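Local coordinates for protein ORF10 (Moritella marina, PDB 6RIW) that forms the ketosynthase and chain length factor part of a polyunsaturated fatty acid synthase and probably condenses acyl chains held on acyl carrier protein, at residues A[92-106]-A[259-271]. Sequence-based numbering, arbitrary orientation.
Sequences WGLYVTKQALTDAGY and AGEGAGMMVLKRQ
Trp92 reaches over the start of strand 262-270: its CB meets Ala263 CB at 4.0 Å, CE3 and CZ3 pass along the backbone of Gly262, and CH2 ends at the carboxylate of Glu261, 3.6 Å from OE2. The carboxylate lies at the indole edge with its plane turned 77° from the ring, and its OE2 is hydrogen-bonded to Ile66 N. An alanine in place of Trp92 would probably open a gap above Gly262 and leave the Glu261 carboxylate without its aromatic neighbour. One helical turn on, Val96 CG2 rests 3.7 Å from Met265 CB. The Met265 chain is then bent at chi2 (68°) and chi3, which carries its CE back to the helix, 3.7 Å from Thr97 OG1; that hydroxyl donates to Gly93 O. Ala100 CB sits between Met265 and Val267, 4.0 Å from Met265 CB and 3.9 Å from Val267 CG2; CG2 of Val267 lies 3.5 Å from Ala100 O and also touches Leu101 and Ala104. Beyond the Schellman motif at Gly105, Lys269 NZ gives a weak hydrogen bond to Tyr106 OH (2.9 Å), both groups being held by Asp279. Helix 92-104 thus runs along strand 262-270 at 30°, with strands 4-12 and 217-224 flanking the strand, the helix-on-sheet packing of the thiolase fold in the N-terminal part of this ketosynthase.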
# COMPACT_ATOMS: atom_id res chain seq x y z
N TRP A 92 3.31 1.24 16.04
CA TRP A 92 3.88 -0.10 16.03
C TRP A 92 5.12 -0.16 15.14
O TRP A 92 6.10 -0.83 15.47
CB TRP A 92 2.85 -1.12 15.56
CG TRP A 92 1.68 -1.29 16.47
CD1 TRP A 92 1.52 -0.76 17.73
CD2 TRP A 92 0.50 -2.03 16.19
NE1 TRP A 92 0.31 -1.14 18.24
CE2 TRP A 92 -0.34 -1.92 17.32
CE3 TRP A 92 0.06 -2.77 15.09
CZ2 TRP A 92 -1.61 -2.51 17.38
CZ3 TRP A 92 -1.19 -3.38 15.15
CH2 TRP A 92 -2.01 -3.25 16.29
N GLY A 93 5.08 0.52 13.98
CA GLY A 93 6.26 0.56 13.11
C GLY A 93 7.44 1.29 13.74
O GLY A 93 8.59 0.85 13.60
N LEU A 94 7.17 2.39 14.43
CA LEU A 94 8.23 3.09 15.15
C LEU A 94 8.81 2.21 16.26
O LEU A 94 10.04 2.16 16.46
CB LEU A 94 7.68 4.39 15.74
CG LEU A 94 7.39 5.44 14.67
CD1 LEU A 94 6.55 6.56 15.26
CD2 LEU A 94 8.71 5.97 14.10
N TYR A 95 7.94 1.52 16.99
CA TYR A 95 8.42 0.63 18.06
C TYR A 95 9.40 -0.41 17.53
O TYR A 95 10.51 -0.55 18.06
CB TYR A 95 7.22 -0.04 18.73
CG TYR A 95 7.66 -1.13 19.72
CD1 TYR A 95 8.20 -0.77 20.95
CD2 TYR A 95 7.55 -2.48 19.41
CE1 TYR A 95 8.62 -1.73 21.86
CE2 TYR A 95 7.97 -3.47 20.33
CZ TYR A 95 8.50 -3.07 21.55
OH TYR A 95 8.93 -4.00 22.48
N VAL A 96 9.02 -1.17 16.50
CA VAL A 96 9.92 -2.22 16.02
C VAL A 96 11.16 -1.63 15.34
O VAL A 96 12.21 -2.27 15.32
CB VAL A 96 9.21 -3.23 15.09
CG1 VAL A 96 8.13 -3.99 15.89
CG2 VAL A 96 8.64 -2.54 13.82
N THR A 97 11.07 -0.41 14.80
CA THR A 97 12.27 0.23 14.26
C THR A 97 13.28 0.52 15.36
O THR A 97 14.46 0.16 15.25
CB THR A 97 11.89 1.51 13.52
OG1 THR A 97 11.16 1.16 12.34
CG2 THR A 97 13.15 2.25 13.07
N LYS A 98 12.83 1.18 16.44
CA LYS A 98 13.72 1.50 17.56
C LYS A 98 14.31 0.23 18.16
O LYS A 98 15.51 0.17 18.45
CB LYS A 98 12.95 2.28 18.63
CG LYS A 98 13.80 2.94 19.72
CD LYS A 98 13.16 4.26 20.13
CE LYS A 98 13.46 4.65 21.56
NZ LYS A 98 12.19 5.18 22.18
N GLN A 99 13.46 -0.78 18.38
CA GLN A 99 13.94 -2.00 19.01
C GLN A 99 14.94 -2.73 18.12
O GLN A 99 15.95 -3.25 18.61
CB GLN A 99 12.75 -2.92 19.34
CG GLN A 99 11.81 -2.37 20.44
CD GLN A 99 12.52 -2.20 21.78
OE1 GLN A 99 13.18 -3.11 22.27
NE2 GLN A 99 12.40 -1.01 22.36
N ALA A 100 14.67 -2.78 16.81
CA ALA A 100 15.57 -3.49 15.91
C ALA A 100 16.90 -2.77 15.79
O ALA A 100 17.96 -3.41 15.80
CB ALA A 100 14.93 -3.68 14.53
N LEU A 101 16.89 -1.44 15.66
CA LEU A 101 18.14 -0.70 15.58
C LEU A 101 18.91 -0.79 16.89
O LEU A 101 20.14 -0.93 16.89
CB LEU A 101 17.87 0.75 15.20
CG LEU A 101 17.61 0.88 13.69
CD1 LEU A 101 17.19 2.29 13.38
CD2 LEU A 101 18.85 0.49 12.91
N THR A 102 18.21 -0.73 18.02
CA THR A 102 18.87 -0.87 19.30
C THR A 102 19.45 -2.27 19.47
O THR A 102 20.56 -2.44 19.99
CB THR A 102 17.90 -0.52 20.43
OG1 THR A 102 17.46 0.83 20.25
CG2 THR A 102 18.58 -0.64 21.79
N ASP A 103 18.71 -3.28 19.01
CA ASP A 103 19.22 -4.65 19.00
C ASP A 103 20.51 -4.76 18.19
O ASP A 103 21.47 -5.42 18.61
CB ASP A 103 18.17 -5.60 18.43
CG ASP A 103 18.57 -7.05 18.58
OD1 ASP A 103 18.99 -7.42 19.68
OD2 ASP A 103 18.46 -7.82 17.60
N ALA A 104 20.55 -4.12 17.02
CA ALA A 104 21.74 -4.20 16.18
C ALA A 104 22.87 -3.33 16.68
O ALA A 104 24.01 -3.51 16.25
CB ALA A 104 21.41 -3.82 14.73
N GLY A 105 22.58 -2.37 17.56
CA GLY A 105 23.60 -1.49 18.09
C GLY A 105 23.83 -0.24 17.29
O GLY A 105 24.91 0.34 17.36
N TYR A 106 22.82 0.21 16.53
CA TYR A 106 22.99 1.36 15.64
C TYR A 106 21.96 2.46 15.89
O TYR A 106 21.92 3.43 15.12
CB TYR A 106 22.93 0.91 14.17
CG TYR A 106 24.18 0.15 13.78
CD1 TYR A 106 25.35 0.83 13.45
CD2 TYR A 106 24.20 -1.24 13.79
CE1 TYR A 106 26.51 0.14 13.12
CE2 TYR A 106 25.37 -1.94 13.46
CZ TYR A 106 26.51 -1.24 13.13
OH TYR A 106 27.67 -1.92 12.81
N ALA A 259 -7.43 -13.93 10.87
CA ALA A 259 -6.52 -12.84 10.52
C ALA A 259 -5.87 -12.27 11.78
O ALA A 259 -6.16 -12.68 12.90
CB ALA A 259 -7.27 -11.77 9.74
N GLY A 260 -4.96 -11.31 11.60
CA GLY A 260 -4.17 -10.82 12.71
C GLY A 260 -3.53 -9.49 12.37
O GLY A 260 -3.66 -8.97 11.26
N GLU A 261 -2.83 -8.94 13.35
CA GLU A 261 -2.21 -7.63 13.23
C GLU A 261 -0.87 -7.65 13.96
O GLU A 261 -0.58 -8.58 14.73
CB GLU A 261 -3.14 -6.54 13.80
CG GLU A 261 -3.64 -6.88 15.18
CD GLU A 261 -4.54 -5.79 15.78
OE1 GLU A 261 -5.21 -5.05 15.02
OE2 GLU A 261 -4.57 -5.67 17.04
N GLY A 262 -0.05 -6.65 13.70
CA GLY A 262 1.22 -6.52 14.37
C GLY A 262 2.26 -5.94 13.43
O GLY A 262 1.92 -5.40 12.38
N ALA A 263 3.53 -6.08 13.82
CA ALA A 263 4.63 -5.46 13.09
C ALA A 263 5.92 -6.20 13.37
O ALA A 263 6.07 -6.86 14.40
CB ALA A 263 4.79 -3.97 13.45
N GLY A 264 6.86 -6.09 12.43
CA GLY A 264 8.19 -6.64 12.62
C GLY A 264 9.21 -5.84 11.84
O GLY A 264 8.89 -5.18 10.86
N MET A 265 10.46 -5.91 12.29
CA MET A 265 11.52 -5.21 11.58
C MET A 265 12.83 -5.98 11.71
O MET A 265 13.14 -6.51 12.77
CB MET A 265 11.70 -3.78 12.13
CG MET A 265 12.53 -2.86 11.24
SD MET A 265 11.77 -2.41 9.64
CE MET A 265 10.22 -1.64 10.17
N MET A 266 13.61 -5.99 10.63
CA MET A 266 14.95 -6.56 10.65
C MET A 266 15.96 -5.55 10.12
O MET A 266 15.64 -4.72 9.27
CB MET A 266 15.02 -7.81 9.80
CG MET A 266 14.48 -9.07 10.45
SD MET A 266 13.95 -10.20 9.15
CE MET A 266 15.13 -9.74 7.89
N VAL A 267 17.20 -5.65 10.61
CA VAL A 267 18.31 -4.80 10.17
C VAL A 267 19.26 -5.67 9.35
O VAL A 267 19.71 -6.72 9.83
CB VAL A 267 19.07 -4.16 11.35
CG1 VAL A 267 20.13 -3.20 10.82
CG2 VAL A 267 18.12 -3.47 12.30
N LEU A 268 19.55 -5.24 8.11
CA LEU A 268 20.33 -6.01 7.15
C LEU A 268 21.61 -5.28 6.75
O LEU A 268 21.61 -4.07 6.50
CB LEU A 268 19.53 -6.28 5.87
CG LEU A 268 18.14 -6.89 6.04
CD1 LEU A 268 17.48 -7.11 4.68
CD2 LEU A 268 18.23 -8.20 6.80
N LYS A 269 22.70 -6.04 6.62
CA LYS A 269 23.95 -5.52 6.08
C LYS A 269 24.59 -6.59 5.19
O LYS A 269 24.32 -7.78 5.35
CB LYS A 269 24.95 -5.11 7.19
CG LYS A 269 24.55 -3.84 7.96
CD LYS A 269 25.40 -3.67 9.23
CE LYS A 269 26.86 -3.35 8.90
NZ LYS A 269 27.59 -2.75 10.08
N ARG A 270 25.41 -6.15 4.24
CA ARG A 270 26.24 -7.11 3.51
C ARG A 270 27.13 -7.83 4.52
O ARG A 270 27.63 -7.23 5.48
CB ARG A 270 27.08 -6.39 2.44
CG ARG A 270 26.23 -5.77 1.31
CD ARG A 270 27.05 -4.96 0.29
NE ARG A 270 27.70 -3.83 0.93
CZ ARG A 270 27.21 -2.60 0.97
NH1 ARG A 270 27.87 -1.64 1.61
NH2 ARG A 270 26.07 -2.31 0.37
N GLN A 271 27.29 -9.14 4.34
CA GLN A 271 28.02 -9.93 5.34
C GLN A 271 29.44 -9.41 5.55
O GLN A 271 29.94 -9.38 6.68
CB GLN A 271 28.06 -11.40 4.95
CG GLN A 271 28.58 -12.31 6.08
CD GLN A 271 29.09 -13.63 5.56
OE1 GLN A 271 29.23 -13.81 4.35
NE2 GLN A 271 29.35 -14.57 6.46